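Local coordinates for protein 2-hydroxyisobutanoyl-CoA mutase large subunit (Aquincola tertiaricarbonis, PDB 4R3U) that catalyses, together with a small cobalamin-binding subunit, the interconversion of 2-hydroxyisobutyryl-CoA and (S)-3-hydroxybutyryl-CoA, at residues R84-Y87 against P88-R92; N251-G254 against Y255-S258; L366-L370 against G371-S375. All blocks are in the same frame, centred on the assembly; numbering follows the deposited sequence.

How the contacts relate
Each contact joins adjoining segments, so none closes a long loop, and the three follow one another along the chain without nesting or crossing. Contact 1 is a bend in the loop between strands 56-57 and 97-102. Contact 2 turns strand 252-253 into helix 255-259, and contact 3 ends helix 357-370 and leads into strand 375-377 beside strand 97-102 in the parallel sheet of the TIM barrel. Contacts 1 and 3 touch through Y91 and P86, and both meet the second subunit. Contact 2 lies apart, its centre about 23 Å from that of contact 1, yet all reach the CoA ester: contact 1 at the nucleotide, contact 3 beside the diphosphate, contact 2 at the acyl end.

Contact 1 of 3, residues R84-Y87 against P88-R92; sequences RGPY and PTMYR. With 3HC (3-hydroxybutanoyl-coenzyme A), chain E.
M90 and Y87 form an oblique Met-aromatic contact in the loop that receives the nucleotide end of the CoA ester, ahead of strand 97-102 of the TIM barrel. M90 SD lies 5.1 Å from the centroid of the Y87 ring, well off the ring normal. The sulfur also packs on the proline before the tyrosine, P86 CD to M90 SD at 3.7 Å, where the two side chains cross at about a right angle. P86 CG, in turn, sits over the centre of one face of the Y87 ring. The phenol thus has a proline across one face, and its CD2 side runs along the adenine, obliquely, with Y87 CD2 3.4 Å from N7A of 3-hydroxybutanoyl-CoA. Y87 CG stands anti to the carbonyl carbon (chi1 -44°), which carries the ring out to the diphosphate; there Y87 OH makes a probable hydrogen bond of 2.6 Å to O2A. The amino edge of the adenine meets the next residues of the bend: M90 O is 2.9 Å from N6A, and the methyl T89 CG2 is 3.3 Å from N1A. The T89 hydroxyl bonds to E44 of the second subunit, so the loop wall touching the base is itself held across the subunit interface. R92 N closes the turn on T89 O, and the guanidinium of R92 makes a salt bridge to the same E44 of the second subunit. At the start of the bend R84 NE makes a salt bridge to D414. G85 has backbone angles that would jam a CB against the preceding carbonyl oxygen, and a CB there would also press on M90 SD. M90 CG lies 3.3 Å from Y87 O, and the bend of the chain beyond it turns the sulfur toward P86 CD.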
loop_
_atom_site.group_PDB
_atom_site.type_symbol
_atom_site.label_atom_id
_atom_site.label_comp_id
_atom_site.label_asym_id
_atom_site.label_seq_id
_atom_site.Cartn_x
_atom_site.Cartn_y
_atom_site.Cartn_z
ATOM N N ARG A 84 3.958 14.324 18.270
ATOM C CA ARG A 84 3.796 14.643 16.844
ATOM C C ARG A 84 5.073 14.573 15.972
ATOM O O ARG A 84 4.990 14.723 14.757
ATOM C CB ARG A 84 3.083 15.995 16.701
ATOM C CG ARG A 84 1.916 16.124 17.686
ATOM C CD ARG A 84 0.942 17.193 17.301
ATOM N NE ARG A 84 0.214 16.804 16.109
ATOM C CZ ARG A 84 -0.401 17.654 15.307
ATOM N NH1 ARG A 84 -0.386 18.954 15.573
ATOM N NH2 ARG A 84 -1.034 17.216 14.223
ATOM N N GLY A 85 6.226 14.309 16.578
ATOM C CA GLY A 85 7.468 14.183 15.836
ATOM C C GLY A 85 8.638 14.823 16.550
ATOM O O GLY A 85 8.456 15.803 17.286
ATOM N N PRO A 86 9.864 14.273 16.364
ATOM C CA PRO A 86 11.038 14.850 17.058
ATOM C C PRO A 86 11.542 16.186 16.473
ATOM O O PRO A 86 12.263 16.920 17.159
ATOM C CB PRO A 86 12.090 13.745 16.929
ATOM C CG PRO A 86 11.763 13.081 15.630
ATOM C CD PRO A 86 10.243 13.106 15.535
ATOM N N TYR A 87 11.176 16.492 15.207
ATOM C CA TYR A 87 11.582 17.711 14.510
ATOM C C TYR A 87 10.362 18.597 14.180
ATOM O O TYR A 87 9.275 18.073 13.930
ATOM C CB TYR A 87 12.406 17.383 13.236
ATOM C CG TYR A 87 13.473 16.315 13.392
ATOM C CD1 TYR A 87 14.392 16.362 14.439
ATOM C CD2 TYR A 87 13.607 15.294 12.453
ATOM C CE1 TYR A 87 15.360 15.367 14.597
ATOM C CE2 TYR A 87 14.603 14.320 12.575
ATOM C CZ TYR A 87 15.479 14.364 13.646
ATOM O OH TYR A 87 16.454 13.409 13.765
ATOM N N PRO A 88 10.492 19.941 14.202
ATOM C CA PRO A 88 9.307 20.781 13.935
ATOM C C PRO A 88 8.905 20.886 12.468
ATOM O O PRO A 88 7.849 21.430 12.185
ATOM C CB PRO A 88 9.743 22.148 14.465
ATOM C CG PRO A 88 11.212 22.163 14.237
ATOM C CD PRO A 88 11.672 20.767 14.526
ATOM N N THR A 89 9.759 20.424 11.550
ATOM C CA THR A 89 9.603 20.549 10.098
ATOM C C THR A 89 9.443 19.219 9.391
ATOM O O THR A 89 8.901 19.172 8.266
ATOM C CB THR A 89 10.740 21.417 9.544
ATOM O OG1 THR A 89 10.667 21.515 8.149
ATOM C CG2 THR A 89 12.088 20.973 10.009
ATOM N N MET A 90 9.894 18.132 10.064
ATOM C CA MET A 90 9.851 16.757 9.598
ATOM C C MET A 90 10.142 16.591 8.107
ATOM O O MET A 90 11.140 17.137 7.626
ATOM C CB MET A 90 8.572 16.053 10.050
ATOM C CG MET A 90 8.453 15.899 11.558
ATOM S SD MET A 90 9.601 14.723 12.308
ATOM C CE MET A 90 9.055 13.219 11.604
ATOM N N TYR A 91 9.271 15.894 7.379
ATOM C CA TYR A 91 9.426 15.590 5.947
ATOM C C TYR A 91 9.229 16.744 4.961
ATOM O O TYR A 91 9.480 16.558 3.775
ATOM C CB TYR A 91 8.603 14.355 5.532
ATOM C CG TYR A 91 8.605 13.219 6.528
ATOM C CD1 TYR A 91 9.794 12.771 7.110
ATOM C CD2 TYR A 91 7.416 12.580 6.888
ATOM C CE1 TYR A 91 9.795 11.715 8.017
ATOM C CE2 TYR A 91 7.404 11.533 7.804
ATOM C CZ TYR A 91 8.596 11.089 8.350
ATOM O OH TYR A 91 8.586 10.016 9.204
ATOM N N ARG A 92 8.812 17.924 5.424
ATOM C CA ARG A 92 8.661 19.077 4.521
ATOM C C ARG A 92 10.062 19.674 4.260
ATOM O O ARG A 92 10.262 20.444 3.308
ATOM C CB ARG A 92 7.763 20.163 5.141
ATOM C CG ARG A 92 6.382 19.697 5.542
ATOM C CD ARG A 92 5.739 20.717 6.447
ATOM N NE ARG A 92 4.744 21.400 5.651
ATOM C CZ ARG A 92 4.752 22.683 5.362
ATOM N NH1 ARG A 92 5.704 23.470 5.834
ATOM N NH2 ARG A 92 3.797 23.197 4.607
HETATM N N1A 3HC E . 15.067 19.526 9.537
HETATM C C2A 3HC E . 16.486 19.881 9.774
HETATM N N3A 3HC E . 17.337 18.695 9.930
HETATM C C4A 3HC E . 16.830 17.441 9.847
HETATM C C5A 3HC E . 15.517 17.213 9.633
HETATM C C6A 3HC E . 14.656 18.246 9.503
HETATM N N6A 3HC E . 13.371 17.959 9.298
HETATM N N7A 3HC E . 15.346 15.888 9.592
HETATM C C8A 3HC E . 16.530 15.309 9.768
HETATM N N9A 3HC E . 17.438 16.262 9.956
HETATM C C1B 3HC E . 18.907 16.131 10.197
HETATM C C2B 3HC E . 19.224 15.450 11.513
HETATM O O2B 3HC E . 19.265 16.384 12.596
HETATM C C3B 3HC E . 20.586 14.838 11.233
HETATM O O3B 3HC E . 21.636 15.825 11.382
HETATM P P3B 3HC E . 23.023 15.536 12.157
HETATM O O7A 3HC E . 23.618 14.432 11.377
HETATM O O8A 3HC E . 23.722 16.837 12.020
HETATM O O9A 3HC E . 22.562 15.201 13.524
HETATM C C4B 3HC E . 20.505 14.452 9.760
HETATM O O4B 3HC E . 19.474 15.295 9.163
HETATM C C5B 3HC E . 20.193 12.954 9.595
HETATM O O5B 3HC E . 18.815 12.693 9.943
HETATM P P1A 3HC E . 18.361 11.733 11.178
HETATM O O1A 3HC E . 19.408 11.663 12.233
HETATM O O2A 3HC E . 16.995 12.114 11.575
HETATM O O3A 3HC E . 18.240 10.342 10.314
HETATM P P2A 3HC E . 19.341 9.153 10.192
HETATM O O4A 3HC E . 18.807 8.145 9.264
HETATM O O5A 3HC E . 20.700 9.695 9.951
HETATM O O6A 3HC E . 19.317 8.588 11.669
HETATM C CBP 3HC E . 18.746 7.110 13.503
HETATM C CCP 3HC E . 18.227 7.852 12.252
HETATM C CDP 3HC E . 19.091 8.188 14.539
HETATM C CEP 3HC E . 17.623 6.243 14.083
HETATM C CAP 3HC E . 20.019 6.260 13.172
HETATM O OAP 3HC E . 20.637 5.642 14.323
HETATM C C9P 3HC E . 19.909 5.278 11.971
HETATM O O9P 3HC E . 20.151 5.647 10.820
HETATM N N8P 3HC E . 19.633 4.000 12.274
HETATM C C7P 3HC E . 19.573 2.968 11.232
HETATM C C6P 3HC E . 19.501 1.584 11.863
HETATM C C5P 3HC E . 19.332 0.477 10.818
HETATM O O5P 3HC E . 19.164 0.713 9.618
HETATM N N4P 3HC E . 19.388 -0.751 11.345
HETATM C C3P 3HC E . 19.229 -1.953 10.539
HETATM C C2P 3HC E . 18.754 -3.052 11.450
HETATM S S1P 3HC E . 18.424 -4.589 10.536
HETATM C C1 3HC E . 17.954 -5.598 11.951
HETATM O O1 3HC E . 18.537 -5.570 13.033
HETATM C C2 3HC E . 16.693 -6.465 11.787
HETATM C C3 3HC E . 16.962 -7.738 10.980
HETATM O O3 3HC E . 17.483 -7.386 9.703
HETATM C C4 3HC E . 17.930 -8.675 11.717
#

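Contact 2 of 3, residues N251-G254 against Y255-S258; sequences NISG and YHIS. With 3HC (3-hydroxybutanoyl-coenzyme A), chain E.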
loop_
_atom_site.group_PDB
_atom_site.type_symbol
_atom_site.label_atom_id
_atom_site.label_comp_id
_atom_site.label_asym_id
_atom_site.label_seq_id
_atom_site.Cartn_x
_atom_site.Cartn_y
_atom_site.Cartn_z
ATOM N N ASN A 251 21.059 1.782 18.885
ATOM C CA ASN A 251 19.691 1.724 18.466
ATOM C C ASN A 251 19.123 0.757 19.475
ATOM O O ASN A 251 19.377 -0.463 19.367
ATOM C CB ASN A 251 19.548 1.149 17.050
ATOM C CG ASN A 251 19.398 2.181 15.973
ATOM O OD1 ASN A 251 19.573 3.391 16.150
ATOM N ND2 ASN A 251 19.100 1.716 14.818
ATOM N N ILE A 252 18.465 1.313 20.536
ATOM C CA ILE A 252 17.760 0.546 21.569
ATOM C C ILE A 252 16.558 -0.012 20.795
ATOM O O ILE A 252 15.737 0.753 20.293
ATOM C CB ILE A 252 17.393 1.410 22.803
ATOM C CG1 ILE A 252 18.639 2.135 23.348
ATOM C CG2 ILE A 252 16.742 0.558 23.896
ATOM C CD1 ILE A 252 18.399 3.440 24.109
ATOM N N SER A 253 16.539 -1.328 20.598
ATOM C CA SER A 253 15.618 -1.996 19.680
ATOM C C SER A 253 14.394 -2.738 20.201
ATOM O O SER A 253 14.468 -3.520 21.141
ATOM C CB SER A 253 16.389 -2.877 18.697
ATOM O OG SER A 253 17.637 -2.325 18.313
ATOM N N GLY A 254 13.293 -2.544 19.498
ATOM C CA GLY A 254 12.032 -3.228 19.765
ATOM C C GLY A 254 11.689 -4.209 18.658
ATOM O O GLY A 254 11.009 -5.211 18.910
ATOM N N TYR A 255 12.218 -3.936 17.434
ATOM C CA TYR A 255 12.016 -4.763 16.257
ATOM C C TYR A 255 12.113 -6.286 16.529
ATOM O O TYR A 255 11.198 -7.050 16.196
ATOM C CB TYR A 255 12.976 -4.342 15.114
ATOM C CG TYR A 255 12.738 -5.118 13.828
ATOM C CD1 TYR A 255 11.742 -4.732 12.929
ATOM C CD2 TYR A 255 13.452 -6.284 13.549
ATOM C CE1 TYR A 255 11.448 -5.493 11.798
ATOM C CE2 TYR A 255 13.175 -7.049 12.413
ATOM C CZ TYR A 255 12.171 -6.652 11.539
ATOM O OH TYR A 255 11.895 -7.397 10.410
ATOM N N HIS A 256 13.243 -6.706 17.109
ATOM C CA HIS A 256 13.576 -8.093 17.393
ATOM C C HIS A 256 12.674 -8.684 18.440
ATOM O O HIS A 256 12.388 -9.878 18.370
ATOM C CB HIS A 256 15.048 -8.205 17.787
ATOM C CG HIS A 256 15.942 -7.345 16.946
ATOM N ND1 HIS A 256 16.183 -6.009 17.274
ATOM C CD2 HIS A 256 16.597 -7.638 15.800
ATOM C CE1 HIS A 256 16.989 -5.553 16.330
ATOM N NE2 HIS A 256 17.271 -6.496 15.427
ATOM N N ILE A 257 12.237 -7.856 19.434
ATOM C CA ILE A 257 11.309 -8.265 20.488
ATOM C C ILE A 257 9.983 -8.611 19.791
ATOM O O ILE A 257 9.440 -9.698 20.023
ATOM C CB ILE A 257 11.182 -7.178 21.620
ATOM C CG1 ILE A 257 12.505 -7.046 22.439
ATOM C CG2 ILE A 257 9.979 -7.444 22.569
ATOM C CD1 ILE A 257 12.739 -5.674 23.082
ATOM N N SER A 258 9.503 -7.723 18.881
ATOM C CA SER A 258 8.276 -7.981 18.111
ATOM C C SER A 258 8.412 -9.250 17.254
ATOM O O SER A 258 7.565 -10.148 17.315
ATOM C CB SER A 258 7.941 -6.794 17.216
ATOM O OG SER A 258 6.694 -7.007 16.581
HETATM N N1A 3HC E . 15.067 19.526 9.537
HETATM C C2A 3HC E . 16.486 19.881 9.774
HETATM N N3A 3HC E . 17.337 18.695 9.930
HETATM C C4A 3HC E . 16.830 17.441 9.847
HETATM C C5A 3HC E . 15.517 17.213 9.633
HETATM C C6A 3HC E . 14.656 18.246 9.503
HETATM N N6A 3HC E . 13.371 17.959 9.298
HETATM N N7A 3HC E . 15.346 15.888 9.592
HETATM C C8A 3HC E . 16.530 15.309 9.768
HETATM N N9A 3HC E . 17.438 16.262 9.956
HETATM C C1B 3HC E . 18.907 16.131 10.197
HETATM C C2B 3HC E . 19.224 15.450 11.513
HETATM O O2B 3HC E . 19.265 16.384 12.596
HETATM C C3B 3HC E . 20.586 14.838 11.233
HETATM O O3B 3HC E . 21.636 15.825 11.382
HETATM P P3B 3HC E . 23.023 15.536 12.157
HETATM O O7A 3HC E . 23.618 14.432 11.377
HETATM O O8A 3HC E . 23.722 16.837 12.020
HETATM O O9A 3HC E . 22.562 15.201 13.524
HETATM C C4B 3HC E . 20.505 14.452 9.760
HETATM O O4B 3HC E . 19.474 15.295 9.163
HETATM C C5B 3HC E . 20.193 12.954 9.595
HETATM O O5B 3HC E . 18.815 12.693 9.943
HETATM P P1A 3HC E . 18.361 11.733 11.178
HETATM O O1A 3HC E . 19.408 11.663 12.233
HETATM O O2A 3HC E . 16.995 12.114 11.575
HETATM O O3A 3HC E . 18.240 10.342 10.314
HETATM P P2A 3HC E . 19.341 9.153 10.192
HETATM O O4A 3HC E . 18.807 8.145 9.264
HETATM O O5A 3HC E . 20.700 9.695 9.951
HETATM O O6A 3HC E . 19.317 8.588 11.669
HETATM C CBP 3HC E . 18.746 7.110 13.503
HETATM C CCP 3HC E . 18.227 7.852 12.252
HETATM C CDP 3HC E . 19.091 8.188 14.539
HETATM C CEP 3HC E . 17.623 6.243 14.083
HETATM C CAP 3HC E . 20.019 6.260 13.172
HETATM O OAP 3HC E . 20.637 5.642 14.323
HETATM C C9P 3HC E . 19.909 5.278 11.971
HETATM O O9P 3HC E . 20.151 5.647 10.820
HETATM N N8P 3HC E . 19.633 4.000 12.274
HETATM C C7P 3HC E . 19.573 2.968 11.232
HETATM C C6P 3HC E . 19.501 1.584 11.863
HETATM C C5P 3HC E . 19.332 0.477 10.818
HETATM O O5P 3HC E . 19.164 0.713 9.618
HETATM N N4P 3HC E . 19.388 -0.751 11.345
HETATM C C3P 3HC E . 19.229 -1.953 10.539
HETATM C C2P 3HC E . 18.754 -3.052 11.450
HETATM S S1P 3HC E . 18.424 -4.589 10.536
HETATM C C1 3HC E . 17.954 -5.598 11.951
HETATM O O1 3HC E . 18.537 -5.570 13.033
HETATM C C2 3HC E . 16.693 -6.465 11.787
HETATM C C3 3HC E . 16.962 -7.738 10.980
HETATM O O3 3HC E . 17.483 -7.386 9.703
HETATM C C4 3HC E . 17.930 -8.675 11.717
#
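The imidazole of H256 is met in its plane by S253 CB, 3.4 Å from H256 ND1, and also by the thioester oxygen O1 of 3-hydroxybutanoyl-CoA. Over one face of the ring, offset toward the rim, comes Y255 CD2. F299 meets both aromatic groups, its ring nearly parallel to that of Y255 and steeply inclined to that of H256. H256 NE2 donates to O1 over 2.9 Å at 157°, gripping the thioester carbonyl, and makes the same bond to the 2-hydroxyisobutyryl isomer. Y255 CG is anti to the backbone N (chi1 -176°), which sends the phenol past the acyl chain with Y255 CE2 3.6 Å from substrate C2; cobalamin and 5'-deoxyadenosine also touch this tyrosine. In the TIM barrel the chain passes here from strand 252-253 straight into helix 255-259, beside the acyl group. G254 O receives S258 N at 2.9 Å, nearly straight at 166°, the first i to i+4 bond of the helix. Ahead of it S253 OG, beside its own backbone N, reaches back to N251 O at 2.8 Å from above the carbonyl plane, while S253 N is bound by D211. I257 CD1 packs back on the strand end, 3.4 Å from S253 O.

Contact 3 of 3, residues L366-L370 against G371-S375; sequences LSAVL and GGAQS. With 3KK (S-{(3R,5R,9R)-1-[(2R,3S,4R,5R)-5-(6-amino-9H-purin-9-yl)-4-hydroxy-3-(phosphonooxy)tetrahydrofuran-2-yl]-3,5,9-trihydroxy-8,8-dimethyl-3,5-dioxido-10,14-dioxo-2,4,6-trioxa-11,15-diaza-3lambda~5~,5lambda~5~-diphosphaheptadecan-17-yl} 2-hydroxy-2-methylpropanethioate), chain F.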
loop_
_atom_site.group_PDB
_atom_site.type_symbol
_atom_site.label_atom_id
_atom_site.label_comp_id
_atom_site.label_asym_id
_atom_site.label_seq_id
_atom_site.Cartn_x
_atom_site.Cartn_y
_atom_site.Cartn_z
ATOM N N LEU A 366 3.746 3.054 5.118
ATOM C CA LEU A 366 2.880 4.202 5.378
ATOM C C LEU A 366 2.689 4.463 6.881
ATOM O O LEU A 366 2.765 5.618 7.296
ATOM C CB LEU A 366 1.533 4.097 4.632
ATOM C CG LEU A 366 0.583 5.329 4.765
ATOM C CD1 LEU A 366 1.265 6.641 4.256
ATOM C CD2 LEU A 366 -0.734 5.073 4.094
ATOM N N SER A 367 2.470 3.403 7.685
ATOM C CA SER A 367 2.357 3.469 9.151
ATOM C C SER A 367 3.647 4.089 9.747
ATOM O O SER A 367 3.568 4.901 10.657
ATOM C CB SER A 367 2.162 2.070 9.735
ATOM O OG SER A 367 0.807 1.690 9.885
ATOM N N ALA A 368 4.818 3.724 9.216
ATOM C CA ALA A 368 6.106 4.254 9.680
ATOM C C ALA A 368 6.245 5.766 9.423
ATOM O O ALA A 368 6.732 6.502 10.291
ATOM C CB ALA A 368 7.251 3.498 9.015
ATOM N N VAL A 369 5.778 6.213 8.239
ATOM C CA VAL A 369 5.803 7.605 7.766
ATOM C C VAL A 369 4.813 8.449 8.592
ATOM O O VAL A 369 5.152 9.547 9.036
ATOM C CB VAL A 369 5.512 7.642 6.236
ATOM C CG1 VAL A 369 5.328 9.068 5.724
ATOM C CG2 VAL A 369 6.619 6.942 5.464
ATOM N N LEU A 370 3.596 7.914 8.818
ATOM C CA LEU A 370 2.549 8.562 9.602
ATOM C C LEU A 370 2.967 8.564 11.079
ATOM O O LEU A 370 2.574 9.466 11.832
ATOM C CB LEU A 370 1.188 7.851 9.392
ATOM C CG LEU A 370 0.575 7.855 7.983
ATOM C CD1 LEU A 370 -0.844 7.372 8.032
ATOM C CD2 LEU A 370 0.629 9.247 7.299
ATOM N N GLY A 371 3.781 7.567 11.449
ATOM C CA GLY A 371 4.390 7.388 12.766
ATOM C C GLY A 371 5.601 8.267 13.035
ATOM O O GLY A 371 6.044 8.363 14.185
ATOM N N GLY A 372 6.143 8.917 11.995
ATOM C CA GLY A 372 7.247 9.870 12.130
ATOM C C GLY A 372 8.645 9.283 12.259
ATOM O O GLY A 372 9.497 9.867 12.934
ATOM N N ALA A 373 8.909 8.148 11.561
ATOM C CA ALA A 373 10.211 7.461 11.528
ATOM C C ALA A 373 11.275 8.353 10.844
ATOM O O ALA A 373 10.934 9.161 9.961
ATOM C CB ALA A 373 10.074 6.133 10.807
ATOM N N GLN A 374 12.544 8.231 11.289
ATOM C CA GLN A 374 13.693 9.028 10.798
ATOM C C GLN A 374 14.414 8.307 9.694
ATOM O O GLN A 374 15.138 8.927 8.897
ATOM C CB GLN A 374 14.700 9.289 11.935
ATOM C CG GLN A 374 14.340 10.444 12.838
ATOM C CD GLN A 374 12.993 10.323 13.490
ATOM O OE1 GLN A 374 12.783 9.537 14.411
ATOM N NE2 GLN A 374 12.031 11.062 12.977
ATOM N N SER A 375 14.268 6.978 9.711
ATOM C CA SER A 375 14.910 6.053 8.808
ATOM C C SER A 375 13.982 4.861 8.609
ATOM O O SER A 375 13.256 4.458 9.541
ATOM C CB SER A 375 16.264 5.634 9.381
ATOM O OG SER A 375 17.014 4.805 8.511
HETATM C C4 3KK F . 18.755 -8.291 11.910
HETATM C C3 3KK F . 17.987 -7.203 11.166
HETATM C C2 3KK F . 16.488 -7.493 11.203
HETATM O O3 3KK F . 18.428 -7.218 9.819
HETATM C C1 3KK F . 18.241 -5.805 11.746
HETATM O O1 3KK F . 18.301 -5.593 12.960
HETATM S S1P 3KK F . 18.429 -4.565 10.509
HETATM C C2P 3KK F . 18.758 -3.062 11.471
HETATM C C3P 3KK F . 19.227 -1.955 10.562
HETATM N N4P 3KK F . 19.383 -0.750 11.365
HETATM C C5P 3KK F . 19.331 0.475 10.832
HETATM O O5P 3KK F . 19.166 0.707 9.630
HETATM C C6P 3KK F . 19.502 1.587 11.871
HETATM C C7P 3KK F . 19.574 2.967 11.235
HETATM N N8P 3KK F . 19.637 4.001 12.275
HETATM C C9P 3KK F . 19.902 5.280 11.967
HETATM O O9P 3KK F . 20.133 5.650 10.814
HETATM C CAP 3KK F . 20.019 6.263 13.168
HETATM O OAP 3KK F . 20.638 5.646 14.316
HETATM C CBP 3KK F . 18.747 7.115 13.500
HETATM C CDP 3KK F . 19.094 8.189 14.541
HETATM C CEP 3KK F . 17.622 6.249 14.077
HETATM C CCP 3KK F . 18.232 7.863 12.251
HETATM O O6A 3KK F . 19.326 8.593 11.669
HETATM P P2A 3KK F . 19.351 9.161 10.193
HETATM O O4A 3KK F . 18.817 8.155 9.263
HETATM O O5A 3KK F . 20.711 9.702 9.953
HETATM O O3A 3KK F . 18.251 10.350 10.316
HETATM P P1A 3KK F . 18.371 11.736 11.189
HETATM O O1A 3KK F . 19.421 11.663 12.240
HETATM O O2A 3KK F . 17.005 12.110 11.592
HETATM O O5B 3KK F . 18.819 12.705 9.959
HETATM C C5B 3KK F . 20.196 12.966 9.606
HETATM C C4B 3KK F . 20.508 14.464 9.771
HETATM O O4B 3KK F . 19.478 15.305 9.168
HETATM C C3B 3KK F . 20.581 14.852 11.244
HETATM O O3B 3KK F . 21.633 15.836 11.397
HETATM P P3B 3KK F . 23.021 15.539 12.168
HETATM O O8A 3KK F . 22.562 15.192 13.531
HETATM O O7A 3KK F . 23.614 14.441 11.377
HETATM O O9A 3KK F . 23.722 16.841 12.040
HETATM C C2B 3KK F . 19.221 15.468 11.515
HETATM O O2B 3KK F . 19.260 16.403 12.600
HETATM C C1B 3KK F . 18.912 16.148 10.196
HETATM N N9A 3KK F . 17.445 16.282 9.952
HETATM C C8A 3KK F . 16.534 15.325 9.782
HETATM N N7A 3KK F . 15.351 15.905 9.600
HETATM C C5A 3KK F . 15.524 17.231 9.632
HETATM C C4A 3KK F . 16.835 17.462 9.845
HETATM N N3A 3KK F . 17.327 18.726 9.927
HETATM C C2A 3KK F . 16.468 19.837 9.772
HETATM N N1A 3KK F . 15.094 19.545 9.544
HETATM C C6A 3KK F . 14.666 18.265 9.497
HETATM N N6A 3KK F . 13.380 17.978 9.290
#
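A368 and A373 meet twice: A373 N donates to A368 O over 3.0 Å at 164°, and A368 CB touches A373 CB at 4.3 Å. One residue inward, the amide of G372 makes a weak bond of 3.2 Å to V369 O. G371 N is spent on S367 O at 2.8 Å, a short but bent bond of 131°. The carbonyls of the last turn, which have no further helical amides ahead of them, thus find donors in the residues that leave the helix. This is a Schellman motif closing helix 357-370, with G372 at positive phi and the two alanine methyls as its apolar contact. G371 keeps helical angles, but a CB there would come too close to S367 O. Several remaining polar atoms are served from outside: R317 NH1 binds G371 O, Y91 OH binds A373 O and more weakly V369 O, and S367 OG bonds to F306 O. The carbonyl of G372 is taken by a side chain, Q374 NE2, at 2.8 Å. The Q374 chain bends at chi2 (57°), folding its amide back along the loop, and NE2 approaches from a tilt to the carbonyl plane. Its OE1 accepts from F340 N, so the one amide ties the helix exit to strand 340-344. With an alanine here, G372 O would probably be left without this donor and F340 N without its acceptor, while the CG that packs at 3.4 Å against O2A of the bound 2-hydroxyisobutyryl-CoA would be gone. S375 begins strand 375-377; its OG is bonded to both H341 ND1 and R99 NE, and its CB lies 3.6 Å from O4A of the same diphosphate.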